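Local coordinates for protein PKS (Streptomyces albus, PDB 4OQJ) that probably catalyses decarboxylative condensation of a growing acyl chain with an extender unit carried by an acyl carrier protein, in oxazolomycin biosynthesis, at residues C30-A35 with G380-I385; I26-R31 with A36-F41; Y115-R120 with A262-R267; K43-G48 with K366-H371. All coordinates share one frame; numbering follows the deposited sequence.

Interaction 1 of 4, residues C30-A35 with G380-I385; sequences CRFPGA and GLIKTI
Where strand 23-31 runs out into a type II turn from Phe-32 to Ala-35, its end lies beside the middle of helix 376-390, and the closest pair of backbone positions, Cys-30 and Ile-382, has 8.2 Å between CA atoms. This is strand-on-helix packing inside the layered alpha/beta thiolase fold of ketosynthases, and with so wide a spacing the space between is bridged by side chains alone. One methyl does most of the work. Ile-382 sets CG1 anti to its carbonyl carbon (chi1 -71°) and runs on extended (chi2 172°), which carries CD1 out from the helix toward the strand. There it meets CB of Cys-30 at 4.0 Å and then, more loosely, CZ of Phe-32 at 4.3 Å, reaching the ring from an oblique direction. Just past the strand end, the Phe-32 ring folds back so that CB of Cys-30 lies 3.4 Å above one face, offset toward its rim, while the ring of Phe-41 meets Phe-32 edge-to-face. All three touching residues are buried. The helix lies across the sheet, touching strand 23-31 through Ile-382 and strands 325-327 and 430-436 through Thr-384. OG1 of Thr-384 bonds to the carbonyl O of Gly-380 at 2.9 Å, on the opposite face of that carbonyl plane from the helical donor Thr-384 N.

Interaction 2 of 4, residues I26-R31 with A36-F41; sequences IGLACR and ATPDTF
Leu-28 and Pro-38 pass alongside one another in opposite directions, so that a branch of the leucine lies against the pyrrolidine ring: CD1 of Leu-28 comes to 3.3 Å from CG of Pro-38, closer than ordinary carbon packing, and also touches CB of the same ring. The setting is a beta-alpha connection of the ketosynthase fold, in which strand 23-31 turns through a short loop into helix 38-46. Two residues on, Cys-30 directs its sulfur at the start of that helix, with SG held between its own backbone N and carbonyl carbon (chi1 56°). The sulfur sits 3.7 Å from N of Pro-38 and 4.1 Å from CB of Phe-41. It also makes an oblique sulfur-aromatic contact, 5.0 Å from the centroid of the Phe-41 ring and 49° off the ring normal. Arg-31 behaves differently: its CG brushes O of Ala-36, whereas the extended chain beyond carries the guanidinium to Glu-112 and Glu-116 of helix 105-121. At the helix start Thr-37 takes the N-cap position, its OG1 hydrogen-bonded to OG1 of Thr-40 at 2.9 Å. Across the contact, O of Cys-30 and O of Ala-36, two acceptors, approach to 3.0 Å. Packing between the segments is thus apolar and sulfur-based, within a connection the chain itself already makes short, and the close carbonyls are probably a small electrostatic cost.

Interaction 3 of 4, residues Y115-R120 with A262-R267; sequences YEALER and AVVLKR
With chi1 at 179°, Val-264 places CG1 anti to its backbone N and sets CG2 beside that N, anti to the carbonyl carbon; it is CG2 that meets Ala-117 and Leu-118. The Leu-118 side chain does not set out straight at the strand, but chi1 of -76° and chi2 of 159° bring CD2 round to 4.3 Å from CG2 of Val-264. The same valine methyl lies 3.7 Å from CB of Ala-117 and 3.6 Å from that residue's carbonyl O, so it sits on the helix backbone as much as on side chains. A second, smaller contact pairs CB of Ala-117 with CB of Ala-262, 4.2 Å apart. Helix 105-121 thereby covers one face of strand 259-267, the segment axes coming within 7.8 Å: alpha-on-beta packing in the N-terminal half of the thiolase fold. The cover extends to both neighbouring strands, since Leu-118 also touches Met-214 and Leu-216, and NH2 of Arg-120 bonds to O of Leu-28. Small alanines on both sides are consistent with so short an axis distance. All four touching residues are buried and no hydrogen bond joins the two segments, which implies a contact held by van der Waals and hydrophobic forces.

Interaction 4 of 4, residues K43-G48 with K366-H371; sequences KVLSEG and KTNVGH
The KTNVGH sequence of residues 366-371 is a signature of ketosynthases, and its asparagine, Asn-368, packs against the end of helix 38-46, where Gly-48 closes a Schellman motif. The Asn-368 side chain passes Val-44 in the opposite direction, with ND2 at 4.1 Å from CG1 of Val-44, and crosses that of Leu-45 at about a right angle, with OD1 at 4.0 Å from CD2 of Leu-45. No direct hydrogen bond joins the segments; a water does it instead. It donates to O of Leu-45 over 2.8 Å and accepts from ND2 of Asn-368 over 2.9 Å. ND2 donates as well to O of Arg-49, just beyond the helix, so two bonds fix the turn of the amide. O of Leu-45 is doubly engaged too, taking the backbone N of Gly-48 at 3.1 Å alongside the water. Further along the motif, CE of Lys-366 lies 3.5 Å above the centre of the His-371 ring, while NZ of Lys-366 bonds to O of His-329. Such a short helical turn, ended by a positive-phi glycine and followed by histidine, is the arrangement of the KTNxGH motif, which in related ketosynthases supplies one histidine of the Cys-His-His active site.

How the interactions relate
All four contacts fall within one ketosynthase region. Strand 23-31 and helix 38-46, which follow each other, link interactions 1, 2 and 4, while interaction 3 joins them through the neighbouring strand, 259-267. Interactions 1 and 2 have centres about 6 Å apart and share Cys-30 and Arg-31. The centre of interaction 3 is about 10 Å from that of interaction 2; interaction 4 sits at the far end of helix 38-46, about 22 Å from interaction 3 between centres. Along the chain, interaction 2 is local, whereas interactions 1 and 4 join early segments to residues over 300 positions later and span interaction 3. In these two, distant sequence meets one strand-helix unit, which connects sheet core to KTNVGH motif.

Interaction 1 of 4, residues C30-A35 with G380-I385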
loop_
_atom_site.group_PDB
_atom_site.type_symbol
_atom_site.label_atom_id
_atom_site.label_comp_id
_atom_site.label_asym_id
_atom_site.label_seq_id
_atom_site.Cartn_x
_atom_site.Cartn_y
_atom_site.Cartn_z
ATOM N N CYS A 30 -5.838 6.275 19.911
ATOM C CA CYS A 30 -5.257 4.999 20.253
ATOM C C CYS A 30 -6.027 4.317 21.361
ATOM O O CYS A 30 -6.524 4.954 22.306
ATOM C CB CYS A 30 -3.789 5.171 20.666
ATOM S SG CYS A 30 -3.551 6.342 22.046
ATOM N N ARG A 31 -6.111 3.007 21.233
ATOM C CA ARG A 31 -6.554 2.132 22.299
ATOM C C ARG A 31 -5.478 1.069 22.417
ATOM O O ARG A 31 -5.341 0.202 21.543
ATOM C CB ARG A 31 -7.915 1.527 21.989
ATOM C CG ARG A 31 -8.961 2.600 21.647
ATOM C CD ARG A 31 -10.100 2.042 20.845
ATOM N NE ARG A 31 -11.222 2.986 20.780
ATOM C CZ ARG A 31 -12.473 2.629 20.524
ATOM N NH1 ARG A 31 -12.754 1.349 20.294
ATOM N NH2 ARG A 31 -13.441 3.549 20.501
ATOM N N PHE A 32 -4.685 1.195 23.475
ATOM C CA PHE A 32 -3.537 0.331 23.741
ATOM C C PHE A 32 -3.793 -0.338 25.091
ATOM O O PHE A 32 -4.702 0.076 25.820
ATOM C CB PHE A 32 -2.245 1.145 23.771
ATOM C CG PHE A 32 -1.863 1.772 22.447
ATOM C CD1 PHE A 32 -2.117 1.136 21.240
ATOM C CD2 PHE A 32 -1.223 2.993 22.415
ATOM C CE1 PHE A 32 -1.751 1.724 20.037
ATOM C CE2 PHE A 32 -0.867 3.580 21.214
ATOM C CZ PHE A 32 -1.112 2.933 20.029
ATOM N N PRO A 33 -3.008 -1.367 25.445
ATOM C CA PRO A 33 -3.197 -1.896 26.805
ATOM C C PRO A 33 -3.045 -0.806 27.852
ATOM O O PRO A 33 -2.089 -0.030 27.797
ATOM C CB PRO A 33 -2.090 -2.940 26.936
ATOM C CG PRO A 33 -1.817 -3.360 25.520
ATOM C CD PRO A 33 -1.962 -2.097 24.712
ATOM N N GLY A 34 -4.011 -0.721 28.760
ATOM C CA GLY A 34 -3.961 0.239 29.844
ATOM C C GLY A 34 -4.306 1.666 29.445
ATOM O O GLY A 34 -4.229 2.568 30.280
ATOM N N ALA A 35 -4.705 1.889 28.195
ATOM C CA ALA A 35 -4.948 3.261 27.729
ATOM C C ALA A 35 -5.884 3.315 26.555
ATOM O O ALA A 35 -5.511 2.909 25.456
ATOM C CB ALA A 35 -3.631 3.938 27.344
ATOM N N GLY A 380 4.662 3.183 18.925
ATOM C CA GLY A 380 5.952 3.873 18.928
ATOM C C GLY A 380 5.867 5.326 18.442
ATOM O O GLY A 380 6.454 6.223 19.038
ATOM N N LEU A 381 5.140 5.552 17.349
ATOM C CA LEU A 381 5.013 6.887 16.774
ATOM C C LEU A 381 4.201 7.801 17.689
ATOM O O LEU A 381 4.588 8.950 17.935
ATOM C CB LEU A 381 4.371 6.814 15.385
ATOM C CG LEU A 381 4.105 8.140 14.652
ATOM C CD1 LEU A 381 5.364 8.990 14.539
ATOM C CD2 LEU A 381 3.534 7.857 13.276
ATOM N N ILE A 382 3.091 7.287 18.216
ATOM C CA ILE A 382 2.237 8.101 19.058
ATOM C C ILE A 382 2.944 8.427 20.368
ATOM O O ILE A 382 2.816 9.537 20.834
ATOM C CB ILE A 382 0.866 7.437 19.304
ATOM C CG1 ILE A 382 0.062 7.487 18.000
ATOM C CG2 ILE A 382 0.085 8.186 20.397
ATOM C CD1 ILE A 382 -1.238 6.706 18.006
ATOM N N LYS A 383 3.731 7.509 20.934
ATOM C CA LYS A 383 4.513 7.845 22.126
ATOM C C LYS A 383 5.423 9.013 21.811
ATOM O O LYS A 383 5.551 9.941 22.601
ATOM C CB LYS A 383 5.357 6.651 22.619
ATOM C CG LYS A 383 6.600 7.029 23.452
ATOM C CD LYS A 383 7.455 5.797 23.776
ATOM C CE LYS A 383 8.740 6.185 24.513
ATOM N NZ LYS A 383 9.545 4.984 24.748
ATOM N N THR A 384 6.068 8.953 20.652
ATOM C CA THR A 384 7.070 9.947 20.284
ATOM C C THR A 384 6.397 11.290 20.020
ATOM O O THR A 384 6.916 12.337 20.392
ATOM C CB THR A 384 7.881 9.471 19.037
ATOM O OG1 THR A 384 8.545 8.236 19.352
ATOM C CG2 THR A 384 8.909 10.496 18.617
ATOM N N ILE A 385 5.226 11.263 19.401
ATOM C CA ILE A 385 4.462 12.494 19.186
ATOM C C ILE A 385 4.086 13.158 20.517
ATOM O O ILE A 385 4.203 14.369 20.660
ATOM C CB ILE A 385 3.188 12.221 18.362
ATOM C CG1 ILE A 385 3.565 11.895 16.919
ATOM C CG2 ILE A 385 2.239 13.426 18.400
ATOM C CD1 ILE A 385 2.426 11.314 16.095
#

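Interaction 2 of 4, residues I26-R31 with A36-F41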
loop_
_atom_site.group_PDB
_atom_site.type_symbol
_atom_site.label_atom_id
_atom_site.label_comp_id
_atom_site.label_asym_id
_atom_site.label_seq_id
_atom_site.Cartn_x
_atom_site.Cartn_y
_atom_site.Cartn_z
ATOM N N ILE A 26 -2.294 16.209 12.609
ATOM C CA ILE A 26 -3.314 17.132 13.101
ATOM C C ILE A 26 -4.333 16.460 13.988
ATOM O O ILE A 26 -5.200 17.123 14.542
ATOM C CB ILE A 26 -4.050 17.833 11.965
ATOM C CG1 ILE A 26 -4.774 16.826 11.061
ATOM C CG2 ILE A 26 -3.076 18.707 11.168
ATOM C CD1 ILE A 26 -5.713 17.511 10.075
ATOM N N GLY A 27 -4.228 15.150 14.136
ATOM C CA GLY A 27 -5.093 14.423 15.042
ATOM C C GLY A 27 -4.542 13.025 15.234
ATOM O O GLY A 27 -3.685 12.593 14.470
ATOM N N LEU A 28 -5.013 12.327 16.260
ATOM C CA LEU A 28 -4.559 10.965 16.505
ATOM C C LEU A 28 -5.440 10.319 17.541
ATOM O O LEU A 28 -6.181 10.997 18.246
ATOM C CB LEU A 28 -3.089 10.923 16.945
ATOM C CG LEU A 28 -2.629 11.707 18.185
ATOM C CD1 LEU A 28 -3.023 11.017 19.469
ATOM C CD2 LEU A 28 -1.117 11.878 18.141
ATOM N N ALA A 29 -5.386 8.994 17.597
ATOM C CA ALA A 29 -6.178 8.234 18.544
ATOM C C ALA A 29 -5.544 6.870 18.762
ATOM O O ALA A 29 -4.808 6.368 17.914
ATOM C CB ALA A 29 -7.605 8.085 18.053
ATOM N N CYS A 30 -5.838 6.275 19.911
ATOM C CA CYS A 30 -5.257 4.999 20.253
ATOM C C CYS A 30 -6.027 4.317 21.361
ATOM O O CYS A 30 -6.524 4.954 22.306
ATOM C CB CYS A 30 -3.789 5.171 20.666
ATOM S SG CYS A 30 -3.551 6.342 22.046
ATOM N N ARG A 31 -6.111 3.007 21.233
ATOM C CA ARG A 31 -6.554 2.132 22.299
ATOM C C ARG A 31 -5.478 1.069 22.417
ATOM O O ARG A 31 -5.341 0.202 21.543
ATOM C CB ARG A 31 -7.915 1.527 21.989
ATOM C CG ARG A 31 -8.961 2.600 21.647
ATOM C CD ARG A 31 -10.100 2.042 20.845
ATOM N NE ARG A 31 -11.222 2.986 20.780
ATOM C CZ ARG A 31 -12.473 2.629 20.524
ATOM N NH1 ARG A 31 -12.754 1.349 20.294
ATOM N NH2 ARG A 31 -13.441 3.549 20.501
ATOM N N ALA A 36 -7.061 3.881 26.774
ATOM C CA ALA A 36 -8.073 3.980 25.725
ATOM C C ALA A 36 -8.045 5.321 24.984
ATOM O O ALA A 36 -8.842 5.548 24.080
ATOM C CB ALA A 36 -9.462 3.748 26.328
ATOM N N THR A 37 -7.166 6.227 25.396
ATOM C CA THR A 37 -7.061 7.538 24.754
ATOM C C THR A 37 -5.610 8.013 24.758
ATOM O O THR A 37 -4.788 7.477 25.475
ATOM C CB THR A 37 -7.891 8.603 25.476
ATOM O OG1 THR A 37 -7.358 8.800 26.797
ATOM C CG2 THR A 37 -9.366 8.201 25.564
ATOM N N PRO A 38 -5.299 9.037 23.969
ATOM C CA PRO A 38 -3.947 9.599 24.027
ATOM C C PRO A 38 -3.592 10.133 25.412
ATOM O O PRO A 38 -2.450 9.982 25.838
ATOM C CB PRO A 38 -4.000 10.729 22.993
ATOM C CG PRO A 38 -5.021 10.263 21.998
ATOM C CD PRO A 38 -6.067 9.556 22.819
ATOM N N ASP A 39 -4.551 10.742 26.105
ATOM C CA ASP A 39 -4.284 11.327 27.419
ATOM C C ASP A 39 -3.939 10.251 28.421
ATOM O O ASP A 39 -3.004 10.416 29.206
ATOM C CB ASP A 39 -5.477 12.133 27.924
ATOM C CG ASP A 39 -5.540 13.535 27.324
ATOM O OD1 ASP A 39 -4.640 13.899 26.537
ATOM O OD2 ASP A 39 -6.491 14.276 27.658
ATOM N N THR A 40 -4.671 9.141 28.407
ATOM C CA THR A 40 -4.358 8.068 29.349
ATOM C C THR A 40 -3.066 7.353 28.916
ATOM O O THR A 40 -2.359 6.770 29.742
ATOM C CB THR A 40 -5.525 7.050 29.495
ATOM O OG1 THR A 40 -5.997 6.625 28.211
ATOM C CG2 THR A 40 -6.688 7.681 30.243
ATOM N N PHE A 41 -2.750 7.389 27.625
ATOM C CA PHE A 41 -1.500 6.792 27.143
ATOM C C PHE A 41 -0.326 7.630 27.646
ATOM O O PHE A 41 0.694 7.097 28.071
ATOM C CB PHE A 41 -1.501 6.698 25.606
ATOM C CG PHE A 41 -0.318 5.957 25.019
ATOM C CD1 PHE A 41 0.209 4.817 25.636
ATOM C CD2 PHE A 41 0.235 6.369 23.815
ATOM C CE1 PHE A 41 1.290 4.129 25.080
ATOM C CE2 PHE A 41 1.312 5.672 23.240
ATOM C CZ PHE A 41 1.833 4.550 23.880
#

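Interaction 3 of 4, residues Y115-R120 with A262-R267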
loop_
_atom_site.group_PDB
_atom_site.type_symbol
_atom_site.label_atom_id
_atom_site.label_comp_id
_atom_site.label_asym_id
_atom_site.label_seq_id
_atom_site.Cartn_x
_atom_site.Cartn_y
_atom_site.Cartn_z
ATOM N N TYR A 115 -12.574 7.127 13.591
ATOM C CA TYR A 115 -13.588 8.109 13.938
ATOM C C TYR A 115 -13.038 9.047 15.015
ATOM O O TYR A 115 -13.127 10.260 14.883
ATOM C CB TYR A 115 -14.857 7.393 14.403
ATOM C CG TYR A 115 -16.103 8.244 14.629
ATOM C CD1 TYR A 115 -16.202 9.115 15.706
ATOM C CD2 TYR A 115 -17.212 8.110 13.798
ATOM C CE1 TYR A 115 -17.366 9.864 15.925
ATOM C CE2 TYR A 115 -18.366 8.836 14.004
ATOM C CZ TYR A 115 -18.443 9.713 15.065
ATOM O OH TYR A 115 -19.602 10.428 15.259
ATOM N N GLU A 116 -12.455 8.476 16.067
ATOM C CA GLU A 116 -11.882 9.266 17.154
ATOM C C GLU A 116 -10.761 10.164 16.664
ATOM O O GLU A 116 -10.653 11.302 17.115
ATOM C CB GLU A 116 -11.337 8.366 18.270
ATOM C CG GLU A 116 -12.394 7.721 19.159
ATOM C CD GLU A 116 -11.800 6.652 20.101
ATOM O OE1 GLU A 116 -10.679 6.170 19.821
ATOM O OE2 GLU A 116 -12.458 6.294 21.113
ATOM N N ALA A 117 -9.912 9.656 15.764
ATOM C CA ALA A 117 -8.777 10.442 15.281
ATOM C C ALA A 117 -9.249 11.670 14.505
ATOM O O ALA A 117 -8.689 12.763 14.654
ATOM C CB ALA A 117 -7.853 9.595 14.422
ATOM N N LEU A 118 -10.275 11.493 13.681
ATOM C CA LEU A 118 -10.837 12.601 12.907
ATOM C C LEU A 118 -11.550 13.587 13.832
ATOM O O LEU A 118 -11.430 14.798 13.670
ATOM C CB LEU A 118 -11.790 12.080 11.835
ATOM C CG LEU A 118 -11.064 11.466 10.636
ATOM C CD1 LEU A 118 -11.964 10.536 9.871
ATOM C CD2 LEU A 118 -10.554 12.583 9.744
ATOM N N GLU A 119 -12.273 13.071 14.817
ATOM C CA GLU A 119 -12.842 13.923 15.849
ATOM C C GLU A 119 -11.787 14.775 16.556
ATOM O O GLU A 119 -11.989 15.958 16.761
ATOM C CB GLU A 119 -13.582 13.084 16.879
ATOM C CG GLU A 119 -15.020 12.805 16.532
ATOM C CD GLU A 119 -15.741 12.179 17.704
ATOM O OE1 GLU A 119 -15.154 11.255 18.323
ATOM O OE2 GLU A 119 -16.877 12.612 18.009
ATOM N N ARG A 120 -10.674 14.173 16.959
ATOM C CA ARG A 120 -9.658 14.937 17.664
ATOM C C ARG A 120 -9.034 15.964 16.730
ATOM O O ARG A 120 -8.694 17.063 17.168
ATOM C CB ARG A 120 -8.589 14.004 18.254
ATOM C CG ARG A 120 -7.473 14.714 18.976
ATOM C CD ARG A 120 -6.754 13.774 19.930
ATOM N NE ARG A 120 -7.595 13.374 21.064
ATOM C CZ ARG A 120 -8.253 12.217 21.167
ATOM N NH1 ARG A 120 -8.978 11.959 22.253
ATOM N NH2 ARG A 120 -8.184 11.302 20.208
ATOM N N ALA A 262 -4.257 5.329 15.221
ATOM C CA ALA A 262 -4.360 6.061 13.964
ATOM C C ALA A 262 -3.876 7.501 14.121
ATOM O O ALA A 262 -4.005 8.116 15.191
ATOM C CB ALA A 262 -5.799 6.036 13.453
ATOM N N VAL A 263 -3.300 8.026 13.046
ATOM C CA VAL A 263 -2.969 9.430 12.960
ATOM C C VAL A 263 -3.635 10.035 11.736
ATOM O O VAL A 263 -3.900 9.339 10.754
ATOM C CB VAL A 263 -1.441 9.657 12.897
ATOM C CG1 VAL A 263 -0.785 9.141 14.166
ATOM C CG2 VAL A 263 -0.831 8.981 11.649
ATOM N N VAL A 264 -3.905 11.335 11.822
ATOM C CA VAL A 264 -4.469 12.115 10.720
ATOM C C VAL A 264 -3.386 13.078 10.239
ATOM O O VAL A 264 -2.835 13.835 11.038
ATOM C CB VAL A 264 -5.716 12.891 11.172
ATOM C CG1 VAL A 264 -6.312 13.725 10.029
ATOM C CG2 VAL A 264 -6.754 11.947 11.747
ATOM N N LEU A 265 -3.078 13.026 8.944
ATOM C CA LEU A 265 -1.946 13.730 8.357
ATOM C C LEU A 265 -2.427 14.744 7.326
ATOM O O LEU A 265 -3.425 14.513 6.643
ATOM C CB LEU A 265 -0.986 12.731 7.703
ATOM C CG LEU A 265 -0.525 11.601 8.637
ATOM C CD1 LEU A 265 0.319 10.581 7.893
ATOM C CD2 LEU A 265 0.249 12.158 9.820
ATOM N N LYS A 266 -1.700 15.856 7.225
ATOM C CA LYS A 266 -2.011 16.953 6.316
ATOM C C LYS A 266 -0.725 17.723 6.055
ATOM O O LYS A 266 0.120 17.808 6.940
ATOM C CB LYS A 266 -3.064 17.877 6.938
ATOM C CG LYS A 266 -3.506 19.037 6.043
ATOM C CD LYS A 266 -4.376 20.037 6.817
ATOM C CE LYS A 266 -5.760 20.160 6.249
ATOM N NZ LYS A 266 -6.593 21.217 6.917
ATOM N N ARG A 267 -0.556 18.286 4.866
ATOM C CA ARG A 267 0.631 19.099 4.622
ATOM C C ARG A 267 0.720 20.141 5.705
ATOM O O ARG A 267 -0.292 20.716 6.082
ATOM C CB ARG A 267 0.589 19.805 3.282
ATOM C CG ARG A 267 0.684 18.930 2.077
ATOM C CD ARG A 267 0.818 19.827 0.878
ATOM N NE ARG A 267 0.757 19.097 -0.377
ATOM C CZ ARG A 267 1.777 18.951 -1.217
ATOM N NH1 ARG A 267 2.977 19.483 -0.956
ATOM N NH2 ARG A 267 1.591 18.266 -2.337
#

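Interaction 4 of 4, residues K43-G48 with K366-H371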
loop_
_atom_site.group_PDB
_atom_site.type_symbol
_atom_site.label_atom_id
_atom_site.label_comp_id
_atom_site.label_asym_id
_atom_site.label_seq_id
_atom_site.Cartn_x
_atom_site.Cartn_y
_atom_site.Cartn_z
ATOM N N LYS A 43 -0.282 9.204 30.293
ATOM C CA LYS A 43 -0.152 8.917 31.718
ATOM C C LYS A 43 0.641 7.634 31.943
ATOM O O LYS A 43 1.495 7.587 32.816
ATOM C CB LYS A 43 -1.524 8.830 32.380
ATOM C CG LYS A 43 -2.220 10.175 32.504
ATOM N N VAL A 44 0.381 6.605 31.139
ATOM C CA VAL A 44 1.161 5.369 31.200
ATOM C C VAL A 44 2.636 5.681 30.977
ATOM O O VAL A 44 3.499 5.154 31.675
ATOM C CB VAL A 44 0.678 4.325 30.142
ATOM C CG1 VAL A 44 1.689 3.185 29.976
ATOM C CG2 VAL A 44 -0.686 3.756 30.540
ATOM N N LEU A 45 2.913 6.541 30.001
ATOM C CA LEU A 45 4.280 6.815 29.566
ATOM C C LEU A 45 5.046 7.677 30.570
ATOM O O LEU A 45 6.159 7.330 30.979
ATOM C CB LEU A 45 4.265 7.520 28.210
ATOM C CG LEU A 45 3.775 6.703 27.017
ATOM C CD1 LEU A 45 3.534 7.619 25.828
ATOM C CD2 LEU A 45 4.794 5.633 26.685
ATOM N N SER A 46 4.439 8.799 30.956
ATOM C CA SER A 46 5.079 9.752 31.867
ATOM C C SER A 46 5.200 9.193 33.279
ATOM O O SER A 46 6.104 9.583 34.027
ATOM C CB SER A 46 4.300 11.071 31.892
ATOM O OG SER A 46 2.950 10.873 32.283
ATOM N N GLU A 47 4.310 8.270 33.643
ATOM C CA GLU A 47 4.367 7.655 34.978
ATOM C C GLU A 47 5.217 6.388 34.961
ATOM O O GLU A 47 5.405 5.745 35.982
ATOM C CB GLU A 47 2.951 7.344 35.497
ATOM C CG GLU A 47 2.112 8.589 35.687
ATOM C CD GLU A 47 0.682 8.311 36.142
ATOM O OE1 GLU A 47 0.304 7.128 36.296
ATOM O OE2 GLU A 47 -0.065 9.299 36.346
ATOM N N GLY A 48 5.731 6.024 33.794
ATOM C CA GLY A 48 6.618 4.880 33.697
ATOM C C GLY A 48 5.967 3.564 34.104
ATOM O O GLY A 48 6.571 2.780 34.823
ATOM N N LYS A 366 7.602 -0.885 23.688
ATOM C CA LYS A 366 7.313 -2.296 23.910
ATOM C C LYS A 366 7.570 -2.668 25.384
ATOM O O LYS A 366 7.006 -3.641 25.871
ATOM C CB LYS A 366 8.132 -3.176 22.970
ATOM C CG LYS A 366 7.695 -3.001 21.500
ATOM C CD LYS A 366 8.336 -4.014 20.588
ATOM C CE LYS A 366 7.832 -3.851 19.150
ATOM N NZ LYS A 366 8.088 -2.480 18.648
ATOM N N THR A 367 8.369 -1.870 26.099
ATOM C CA THR A 367 8.626 -2.137 27.524
ATOM C C THR A 367 7.420 -1.749 28.389
ATOM O O THR A 367 7.266 -2.263 29.502
ATOM C CB THR A 367 9.879 -1.390 28.058
ATOM O OG1 THR A 367 9.636 0.028 28.092
ATOM C CG2 THR A 367 11.103 -1.694 27.206
ATOM N N ASN A 368 6.575 -0.852 27.880
ATOM C CA ASN A 368 5.334 -0.485 28.567
ATOM C C ASN A 368 4.205 -1.458 28.219
ATOM O O ASN A 368 3.571 -2.027 29.105
ATOM C CB ASN A 368 4.872 0.942 28.204
ATOM C CG ASN A 368 5.909 2.007 28.491
ATOM O OD1 ASN A 368 6.809 2.268 27.686
ATOM N ND2 ASN A 368 5.757 2.667 29.626
ATOM N N VAL A 369 3.938 -1.621 26.920
ATOM C CA VAL A 369 2.695 -2.253 26.470
ATOM C C VAL A 369 2.893 -3.543 25.685
ATOM O O VAL A 369 1.919 -4.130 25.208
ATOM C CB VAL A 369 1.852 -1.281 25.589
ATOM C CG1 VAL A 369 1.484 -0.031 26.367
ATOM C CG2 VAL A 369 2.589 -0.922 24.285
ATOM N N GLY A 370 4.138 -3.994 25.571
ATOM C CA GLY A 370 4.469 -5.134 24.731
ATOM C C GLY A 370 4.510 -4.814 23.243
ATOM O O GLY A 370 4.470 -3.665 22.827
ATOM N N HIS A 371 4.563 -5.875 22.455
ATOM C CA HIS A 371 4.752 -5.832 21.022
ATOM C C HIS A 371 3.391 -5.911 20.351
ATOM O O HIS A 371 2.800 -6.986 20.292
ATOM C CB HIS A 371 5.664 -7.000 20.598
ATOM C CG HIS A 371 6.117 -6.943 19.175
ATOM N ND1 HIS A 371 5.420 -6.276 18.194
ATOM C CD2 HIS A 371 7.210 -7.476 18.567
ATOM C CE1 HIS A 371 6.056 -6.398 17.040
ATOM N NE2 HIS A 371 7.141 -7.122 17.238
HETATM O O HOH W 1 7.462 4.936 30.427
#